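Local coordinates for thioredoxin-like protein (Klebsiella pneumoniae subsp. pneumoniae MGH 78578, PDB 3TY1) that is of unproven function but probably binds carbohydrate, as expected of a putative aldose 1-epimerase related to the galactose mutarotases, at residues A[31-36]-A[149-154]; A[118-123]-A[171-176]; A[272-277]-A[362-367]. One frame throughout, in Å; residues are numbered along the deposited sequence.

How the contacts relate
All three contacts attach other elements to one large antiparallel sheet of the supersandwich. Contact 1 reaches it through strand 146-152, third from the edge formed by 14-15, contact 2 through strand 173-183 and contact 3 through strand 272-278, next to the edge strand 224-229. Against these lie strand 33-39 of a six-stranded sheet, the loop after strand 114-119 and helix 355-369, respectively. The centres are 31 to 33 Å apart, the nearest atoms of any two contacts about 16 to 21 Å, so none touches another. Along the chain contacts 1 and 2 interleave, whereas contact 3 opens after both have closed. The large sheet is thus packed at three separate places by two pieces from the first third of the chain and one from near its end.

Contact 1: A[31-36]-A[149-154]; sequences HAFSIE and VEVADS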
loop_
_atom_site.group_PDB
_atom_site.type_symbol
_atom_site.label_atom_id
_atom_site.label_comp_id
_atom_site.label_asym_id
_atom_site.label_seq_id
_atom_site.Cartn_x
_atom_site.Cartn_y
_atom_site.Cartn_z
ATOM N N HIS A 31 24.497 31.286 -17.229
ATOM C CA HIS A 31 24.231 30.848 -15.864
ATOM C C HIS A 31 24.416 29.339 -15.739
ATOM O O HIS A 31 23.791 28.600 -16.518
ATOM C CB HIS A 31 22.806 31.221 -15.468
ATOM C CG HIS A 31 22.589 32.695 -15.274
ATOM N ND1 HIS A 31 22.878 33.328 -14.084
ATOM C CD2 HIS A 31 22.070 33.649 -16.090
ATOM C CE1 HIS A 31 22.578 34.611 -14.185
ATOM N NE2 HIS A 31 22.075 34.829 -15.388
ATOM N N ALA A 32 25.271 28.900 -14.793
ATOM C CA ALA A 32 25.548 27.481 -14.561
ATOM C C ALA A 32 24.412 26.800 -13.843
ATOM O O ALA A 32 23.834 27.344 -12.909
ATOM C CB ALA A 32 26.817 27.288 -13.760
ATOM N N PHE A 33 24.153 25.557 -14.225
ATOM C CA PHE A 33 23.133 24.782 -13.585
ATOM C C PHE A 33 23.321 23.287 -13.847
ATOM O O PHE A 33 24.091 22.860 -14.717
ATOM C CB PHE A 33 21.736 25.222 -14.080
ATOM C CG PHE A 33 21.480 24.951 -15.528
ATOM C CD1 PHE A 33 20.954 23.713 -15.937
ATOM C CD2 PHE A 33 21.726 25.909 -16.478
ATOM C CE1 PHE A 33 20.710 23.461 -17.281
ATOM C CE2 PHE A 33 21.458 25.660 -17.842
ATOM C CZ PHE A 33 20.959 24.435 -18.227
ATOM N N SER A 34 22.607 22.498 -13.083
ATOM C CA SER A 34 22.527 21.062 -13.346
ATOM C C SER A 34 21.114 20.633 -13.030
ATOM O O SER A 34 20.392 21.353 -12.330
ATOM C CB SER A 34 23.529 20.288 -12.514
ATOM O OG SER A 34 23.181 20.344 -11.147
ATOM N N ILE A 35 20.703 19.515 -13.625
ATOM C CA ILE A 35 19.378 18.939 -13.382
ATOM C C ILE A 35 19.663 17.478 -13.031
ATOM O O ILE A 35 20.365 16.783 -13.790
ATOM C CB ILE A 35 18.420 19.047 -14.614
ATOM C CG1 ILE A 35 18.374 20.499 -15.113
ATOM C CG2 ILE A 35 17.032 18.545 -14.229
ATOM C CD1 ILE A 35 17.680 20.705 -16.470
ATOM N N GLU A 36 19.161 17.049 -11.881
ATOM C CA GLU A 36 19.440 15.720 -11.362
ATOM C C GLU A 36 18.222 15.023 -10.794
ATOM O O GLU A 36 17.472 15.609 -9.969
ATOM C CB GLU A 36 20.520 15.795 -10.255
ATOM C CG GLU A 36 20.920 14.407 -9.737
ATOM C CD GLU A 36 22.057 14.411 -8.700
ATOM O OE1 GLU A 36 22.507 15.490 -8.289
ATOM O OE2 GLU A 36 22.472 13.295 -8.306
ATOM N N VAL A 149 12.353 16.280 -19.276
ATOM C CA VAL A 149 13.119 17.476 -18.980
ATOM C C VAL A 149 13.531 18.090 -20.326
ATOM O O VAL A 149 14.078 17.404 -21.200
ATOM C CB VAL A 149 14.383 17.144 -18.147
ATOM C CG1 VAL A 149 15.274 18.387 -18.016
ATOM C CG2 VAL A 149 13.981 16.585 -16.793
ATOM N N GLU A 150 13.308 19.384 -20.467
ATOM C CA GLU A 150 13.608 20.095 -21.717
ATOM C C GLU A 150 14.481 21.299 -21.380
ATOM O O GLU A 150 14.232 21.993 -20.388
ATOM C CB GLU A 150 12.301 20.529 -22.388
ATOM C CG GLU A 150 12.416 21.453 -23.615
ATOM C CD GLU A 150 11.063 22.078 -24.018
ATOM O OE1 GLU A 150 10.053 21.339 -24.093
ATOM O OE2 GLU A 150 11.015 23.318 -24.225
ATOM N N VAL A 151 15.485 21.541 -22.207
ATOM C CA VAL A 151 16.362 22.711 -22.065
ATOM C C VAL A 151 16.484 23.354 -23.435
ATOM O O VAL A 151 16.826 22.682 -24.411
ATOM C CB VAL A 151 17.749 22.340 -21.514
ATOM C CG1 VAL A 151 18.636 23.633 -21.339
ATOM C CG2 VAL A 151 17.592 21.602 -20.159
ATOM N N ALA A 152 16.136 24.629 -23.516
ATOM C CA ALA A 152 16.267 25.389 -24.760
ATOM C C ALA A 152 17.714 25.379 -25.236
ATOM O O ALA A 152 18.654 25.389 -24.423
ATOM C CB ALA A 152 15.789 26.831 -24.574
ATOM N N ASP A 153 17.884 25.366 -26.552
ATOM C CA ASP A 153 19.234 25.264 -27.141
ATOM C C ASP A 153 20.033 26.560 -27.172
ATOM O O ASP A 153 21.210 26.541 -27.569
ATOM C CB ASP A 153 19.200 24.605 -28.535
ATOM C CG ASP A 153 18.486 25.420 -29.598
ATOM O OD1 ASP A 153 18.233 26.667 -29.467
ATOM O OD2 ASP A 153 18.171 24.761 -30.624
ATOM N N SER A 154 19.423 27.683 -26.782
ATOM C CA SER A 154 20.144 28.961 -26.770
ATOM C C SER A 154 19.645 29.821 -25.623
ATOM O O SER A 154 18.623 29.499 -25.017
ATOM C CB SER A 154 20.008 29.645 -28.140
ATOM O OG SER A 154 18.678 30.104 -28.346
#
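I35 and V149 meet tip to tip: CD1 of I35 lies 3.7 Å from CG1 of V149, and CG2 of I35 follows at 4.2 Å from the same methyl. The isoleucine tip also slides past V151, its CD1 standing 3.8 Å from V151 CG2, so that one methyl rests against both valines. F33 closes the patch beyond V151. Its ring brings CZ to 4.0 Å from V151 CG1 and meets that methyl obliquely. Each branch of V151 therefore has its own partner, CG1 the phenylalanine and CG2 the isoleucine. With chi1 at 65°, the F33 ring is held between its backbone N and carbonyl carbon, which lays CZ toward the valine. All four side chains are buried, and no hydrogen bond spans the contact; it is apolar packing between alternate residues of each strand, F33 and I35 against V149 and V151. The strands run nearly antiparallel (162°) with their axes 10.1 Å apart, the spacing of face-to-face sheets rather than of paired neighbours. Strand 33-36 is paired instead with 19-22 and 49-55, where I35 also packs on I21 and L51. Strand 149-152 lies between 2-9 and 159-169, with V149 on L7 and V151 on W5, while E150 turns to the far face and forms a salt bridge with R162. The six-stranded sheet is thereby packed on the large sheet close to strands 2-9 and 146-152.

Contact 2: A[118-123]-A[171-176]; sequences GYEWTG and KKADLQ. With SO4 (sulfate ion), chain J.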
loop_
_atom_site.group_PDB
_atom_site.type_symbol
_atom_site.label_atom_id
_atom_site.label_comp_id
_atom_site.label_asym_id
_atom_site.label_seq_id
_atom_site.Cartn_x
_atom_site.Cartn_y
_atom_site.Cartn_z
ATOM N N GLY A 118 -5.984 17.622 -5.525
ATOM C CA GLY A 118 -6.950 17.398 -6.610
ATOM C C GLY A 118 -6.547 16.110 -7.328
ATOM O O GLY A 118 -5.798 15.344 -6.760
ATOM N N TYR A 119 -7.010 15.838 -8.554
ATOM C CA TYR A 119 -8.000 16.661 -9.288
ATOM C C TYR A 119 -9.401 16.072 -9.264
ATOM O O TYR A 119 -10.384 16.788 -9.440
ATOM C CB TYR A 119 -7.562 16.863 -10.738
ATOM C CG TYR A 119 -6.372 17.771 -10.871
ATOM C CD1 TYR A 119 -5.077 17.303 -10.641
ATOM C CD2 TYR A 119 -6.529 19.123 -11.245
ATOM C CE1 TYR A 119 -3.980 18.144 -10.755
ATOM C CE2 TYR A 119 -5.418 19.974 -11.387
ATOM C CZ TYR A 119 -4.145 19.474 -11.119
ATOM O OH TYR A 119 -3.037 20.279 -11.244
ATOM N N GLU A 120 -9.512 14.773 -9.031
ATOM C CA GLU A 120 -10.831 14.116 -8.989
ATOM C C GLU A 120 -11.696 14.691 -7.838
ATOM O O GLU A 120 -12.924 14.852 -7.975
ATOM C CB GLU A 120 -10.657 12.596 -8.902
ATOM C CG GLU A 120 -11.893 11.823 -9.313
ATOM C CD GLU A 120 -11.803 10.325 -9.073
ATOM O OE1 GLU A 120 -10.708 9.741 -9.212
ATOM O OE2 GLU A 120 -12.862 9.714 -8.806
ATOM N N TRP A 121 -11.050 15.007 -6.719
ATOM C CA TRP A 121 -11.675 15.765 -5.624
ATOM C C TRP A 121 -10.584 16.411 -4.788
ATOM O O TRP A 121 -9.399 16.139 -4.994
ATOM C CB TRP A 121 -12.604 14.908 -4.739
ATOM C CG TRP A 121 -11.902 13.967 -3.890
ATOM C CD1 TRP A 121 -11.481 14.182 -2.613
ATOM C CD2 TRP A 121 -11.446 12.676 -4.256
ATOM N NE1 TRP A 121 -10.812 13.097 -2.152
ATOM C CE2 TRP A 121 -10.749 12.158 -3.147
ATOM C CE3 TRP A 121 -11.550 11.901 -5.417
ATOM C CZ2 TRP A 121 -10.147 10.888 -3.157
ATOM C CZ3 TRP A 121 -10.959 10.649 -5.434
ATOM C CH2 TRP A 121 -10.262 10.150 -4.301
ATOM N N THR A 122 -10.999 17.234 -3.830
ATOM C CA THR A 122 -10.085 17.928 -2.942
ATOM C C THR A 122 -10.750 18.203 -1.593
ATOM O O THR A 122 -11.908 17.888 -1.371
ATOM C CB THR A 122 -9.625 19.277 -3.575
ATOM O OG1 THR A 122 -8.423 19.696 -2.951
ATOM C CG2 THR A 122 -10.736 20.383 -3.475
ATOM N N GLY A 123 -9.978 18.772 -0.678
ATOM C CA GLY A 123 -10.524 19.278 0.566
ATOM C C GLY A 123 -10.517 18.300 1.721
ATOM O O GLY A 123 -10.077 17.144 1.584
ATOM N N LYS A 171 -14.721 2.474 -15.107
ATOM C CA LYS A 171 -16.088 2.823 -14.694
ATOM C C LYS A 171 -16.213 4.122 -13.928
ATOM O O LYS A 171 -17.314 4.509 -13.593
ATOM C CB LYS A 171 -16.755 1.707 -13.868
ATOM C CG LYS A 171 -17.007 0.414 -14.636
ATOM C CD LYS A 171 -18.360 0.433 -15.302
ATOM C CE LYS A 171 -18.736 -0.938 -15.790
ATOM N NZ LYS A 171 -20.082 -0.930 -16.365
ATOM N N LYS A 172 -15.131 4.841 -13.671
ATOM C CA LYS A 172 -15.214 5.991 -12.763
ATOM C C LYS A 172 -14.712 7.306 -13.352
ATOM O O LYS A 172 -15.425 8.321 -13.341
ATOM C CB LYS A 172 -14.443 5.670 -11.484
ATOM C CG LYS A 172 -15.063 4.557 -10.614
ATOM C CD LYS A 172 -16.463 4.903 -10.167
ATOM C CE LYS A 172 -16.971 3.981 -9.078
ATOM N NZ LYS A 172 -18.373 4.365 -8.775
ATOM N N ALA A 173 -13.499 7.277 -13.877
ATOM C CA ALA A 173 -12.839 8.502 -14.350
ATOM C C ALA A 173 -11.603 8.220 -15.196
ATOM O O ALA A 173 -11.013 7.138 -15.129
ATOM C CB ALA A 173 -12.454 9.350 -13.151
ATOM N N ASP A 174 -11.262 9.174 -16.055
ATOM C CA ASP A 174 -9.962 9.161 -16.727
ATOM C C ASP A 174 -9.512 10.606 -16.850
ATOM O O ASP A 174 -9.555 11.238 -17.923
ATOM C CB ASP A 174 -9.950 8.400 -18.073
ATOM C CG ASP A 174 -8.509 8.041 -18.534
ATOM O OD1 ASP A 174 -7.529 8.343 -17.781
ATOM O OD2 ASP A 174 -8.343 7.438 -19.628
ATOM N N LEU A 175 -9.147 11.149 -15.701
ATOM C CA LEU A 175 -8.615 12.483 -15.594
ATOM C C LEU A 175 -7.103 12.364 -15.561
ATOM O O LEU A 175 -6.554 11.509 -14.842
ATOM C CB LEU A 175 -9.130 13.149 -14.328
ATOM C CG LEU A 175 -10.604 13.558 -14.243
ATOM C CD1 LEU A 175 -10.785 14.175 -12.882
ATOM C CD2 LEU A 175 -11.027 14.519 -15.367
ATOM N N GLN A 176 -6.422 13.194 -16.350
ATOM C CA GLN A 176 -4.969 13.182 -16.383
ATOM C C GLN A 176 -4.455 14.618 -16.465
ATOM O O GLN A 176 -4.955 15.404 -17.255
ATOM C CB GLN A 176 -4.459 12.380 -17.589
ATOM C CG GLN A 176 -5.083 10.990 -17.761
ATOM C CD GLN A 176 -4.460 10.186 -18.902
ATOM O OE1 GLN A 176 -3.439 10.563 -19.457
ATOM N NE2 GLN A 176 -5.054 9.067 -19.219
HETATM S S SO4 J . -17.900 8.505 -8.044
HETATM O O1 SO4 J . -17.188 9.315 -7.050
HETATM O O2 SO4 J . -19.240 9.062 -8.258
HETATM O O3 SO4 J . -17.187 8.471 -9.312
HETATM O O4 SO4 J . -18.013 7.116 -7.598
#
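E120 and L175 mark the nearest approach of the two backbones, their CA atoms 7.2 Å apart, where the weakly bonded end of strand 114-119, with a cis peptide bond between G118 and Y119, gives way to a turn past strand 173-176. L175 presses its CD1 methyl on the backbone of this turn, 3.9 Å from E120 CA, 4.1 Å from E120 N and 4.3 Å from Y119 C. The turn is also gripped by E167, whose two carboxylate oxygens accept the backbone N-H groups of Y119 and E120. Strand 173-176 begins at a classic beta bulge, K172 and A173 together facing T169 on the adjacent strand of the large supersandwich sheet. Within the bulge, A173 CB lies alongside the end of E120, 4.2 Å from E120 CD, a plain van der Waals contact. E120 reaches there on an extended chain, chi1 -161° and chi2 -173°, and the same CD sits at the edge of the W121 ring, in its plane. E120 OE2 forms a salt bridge with R101 of the second subunit, tying this turn to the assembly. The Y119 ring leads away, and its OH is hydrogen-bonded to OH of Y210. K172, bent at chi2, directs NZ to O4 of a sulfate ion, probably from the crystallisation liquor, at 3.0 Å. Q176 NE2 donates an almost straight hydrogen bond to the syn side of D174 OD1, tilted 31° from the carboxylate plane; S168 OG shares that oxygen.

Contact 3: A[272-277]-A[362-367]; sequences QTLAAV and EQKIAK
L274 and I365 are the closest backbone pair where helix 362-367 crosses strand 272-277 at 132° between their N-to-C directions, the axes 8.7 Å apart and L274 CA and I365 CA 6.5 Å apart. This is a helix laid on the face of an antiparallel sheet: helix 355-369, late in the chain, packs over strands 272-278 and 224-229 at one edge of the large supersandwich sheet. Two consecutive helix residues receive L274. One is K364, whose aliphatic root is met by L274 CD2, at 4.2 Å from both CB and CG, the two side chains crossing at about a right angle. The leucine attains this with CG anti to its own N (chi1 -169°). K364 then bends at chi2 (67°) and carries its amino end away from the strand; part of this side chain lies about 4 Å from a bound (4S)-2-methyl-2,4-pentanediol molecule, probably from the crystallisation liquor. The other is I365, which reaches in over the L274 carbonyl, CG1 being 4.2 Å from L274 CB, and extends over L226 and P228 of the neighbouring strand. L274 and A276 also pack on V361, one turn earlier in the same helix, while E362 anchors the helix to the edge strand by a salt bridge with R224. No hydrogen bond joins the two segments, although the contact buries a polar atom. That atom is L274 O, which has no hydrogen-bonding partner in the model and is covered by hydrocarbon instead, with both CG1 and CD1 of I365 lying 3.6 Å from it.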
loop_
_atom_site.group_PDB
_atom_site.type_symbol
_atom_site.label_atom_id
_atom_site.label_comp_id
_atom_site.label_asym_id
_atom_site.label_seq_id
_atom_site.Cartn_x
_atom_site.Cartn_y
_atom_site.Cartn_z
ATOM N N GLN A 272 -5.906 38.418 -13.958
ATOM C CA GLN A 272 -4.763 37.996 -13.200
ATOM C C GLN A 272 -4.863 38.653 -11.834
ATOM O O GLN A 272 -5.273 39.831 -11.723
ATOM C CB GLN A 272 -3.461 38.424 -13.877
ATOM C CG GLN A 272 -3.248 37.901 -15.303
ATOM C CD GLN A 272 -3.438 36.409 -15.409
ATOM O OE1 GLN A 272 -2.669 35.632 -14.832
ATOM N NE2 GLN A 272 -4.479 35.997 -16.145
ATOM N N THR A 273 -4.498 37.896 -10.798
ATOM C CA THR A 273 -4.401 38.432 -9.459
ATOM C C THR A 273 -3.046 38.035 -8.857
ATOM O O THR A 273 -2.304 37.269 -9.464
ATOM C CB THR A 273 -5.573 37.982 -8.586
ATOM O OG1 THR A 273 -5.614 38.794 -7.406
ATOM C CG2 THR A 273 -5.449 36.512 -8.219
ATOM N N LEU A 274 -2.740 38.577 -7.679
ATOM C CA LEU A 274 -1.424 38.420 -7.061
ATOM C C LEU A 274 -1.621 38.377 -5.565
ATOM O O LEU A 274 -2.308 39.239 -5.014
ATOM C CB LEU A 274 -0.517 39.601 -7.466
ATOM C CG LEU A 274 0.972 39.636 -7.206
ATOM C CD1 LEU A 274 1.661 38.463 -7.887
ATOM C CD2 LEU A 274 1.584 40.959 -7.676
ATOM N N ALA A 275 -1.037 37.375 -4.924
ATOM C CA ALA A 275 -1.045 37.241 -3.474
ATOM C C ALA A 275 0.377 36.992 -2.999
ATOM O O ALA A 275 1.208 36.386 -3.731
ATOM C CB ALA A 275 -1.961 36.095 -3.067
ATOM N N ALA A 276 0.664 37.399 -1.778
ATOM C CA ALA A 276 2.045 37.290 -1.279
ATOM C C ALA A 276 2.139 37.240 0.254
ATOM O O ALA A 276 1.237 37.715 0.962
ATOM C CB ALA A 276 2.864 38.484 -1.822
ATOM N N VAL A 277 3.212 36.624 0.738
ATOM C CA VAL A 277 3.603 36.674 2.117
ATOM C C VAL A 277 4.961 37.367 2.142
ATOM O O VAL A 277 5.847 37.075 1.345
ATOM C CB VAL A 277 3.626 35.314 2.814
ATOM C CG1 VAL A 277 4.478 34.280 2.053
ATOM C CG2 VAL A 277 4.158 35.489 4.249
ATOM N N GLU A 362 3.588 44.964 -3.576
ATOM C CA GLU A 362 2.608 45.660 -2.738
ATOM C C GLU A 362 1.864 46.762 -3.526
ATOM O O GLU A 362 0.646 46.920 -3.391
ATOM C CB GLU A 362 3.289 46.156 -1.460
ATOM C CG GLU A 362 2.327 46.507 -0.348
ATOM C CD GLU A 362 2.969 46.594 1.035
ATOM O OE1 GLU A 362 4.161 46.230 1.218
ATOM O OE2 GLU A 362 2.260 47.046 1.961
ATOM N N GLN A 363 2.595 47.461 -4.398
ATOM C CA GLN A 363 2.046 48.525 -5.270
ATOM C C GLN A 363 1.096 47.953 -6.342
ATOM O O GLN A 363 0.044 48.545 -6.623
ATOM C CB GLN A 363 3.177 49.338 -5.961
ATOM C CG GLN A 363 3.591 50.686 -5.314
ATOM C CD GLN A 363 4.679 50.616 -4.208
ATOM O OE1 GLN A 363 4.464 50.052 -3.115
ATOM N NE2 GLN A 363 5.838 51.248 -4.482
ATOM N N LYS A 364 1.448 46.812 -6.941
ATOM C CA LYS A 364 0.559 46.157 -7.918
ATOM C C LYS A 364 -0.733 45.692 -7.248
ATOM O O LYS A 364 -1.818 45.860 -7.801
ATOM C CB LYS A 364 1.246 44.989 -8.630
ATOM C CG LYS A 364 0.452 44.385 -9.794
ATOM C CD LYS A 364 0.272 45.335 -11.011
ATOM C CE LYS A 364 -0.922 44.907 -11.894
ATOM N NZ LYS A 364 -1.304 45.925 -12.941
ATOM N N ILE A 365 -0.612 45.143 -6.045
ATOM C CA ILE A 365 -1.769 44.664 -5.272
ATOM C C ILE A 365 -2.687 45.853 -4.920
ATOM O O ILE A 365 -3.909 45.798 -5.146
ATOM C CB ILE A 365 -1.327 43.843 -4.018
ATOM C CG1 ILE A 365 -0.794 42.463 -4.458
ATOM C CG2 ILE A 365 -2.482 43.703 -3.070
ATOM C CD1 ILE A 365 -0.212 41.589 -3.348
ATOM N N ALA A 366 -2.077 46.943 -4.452
ATOM C CA ALA A 366 -2.819 48.186 -4.123
ATOM C C ALA A 366 -3.534 48.780 -5.347
ATOM O O ALA A 366 -4.592 49.373 -5.218
ATOM C CB ALA A 366 -1.895 49.218 -3.465
ATOM N N LYS A 367 -2.949 48.635 -6.529
ATOM C CA LYS A 367 -3.574 49.083 -7.776
ATOM C C LYS A 367 -4.802 48.225 -8.147
ATOM O O LYS A 367 -5.815 48.756 -8.571
ATOM C CB LYS A 367 -2.560 49.073 -8.928
ATOM C CG LYS A 367 -3.115 49.564 -10.255
ATOM C CD LYS A 367 -2.024 49.836 -11.274
ATOM C CE LYS A 367 -2.595 50.480 -12.533
ATOM N NZ LYS A 367 -1.507 50.734 -13.518
#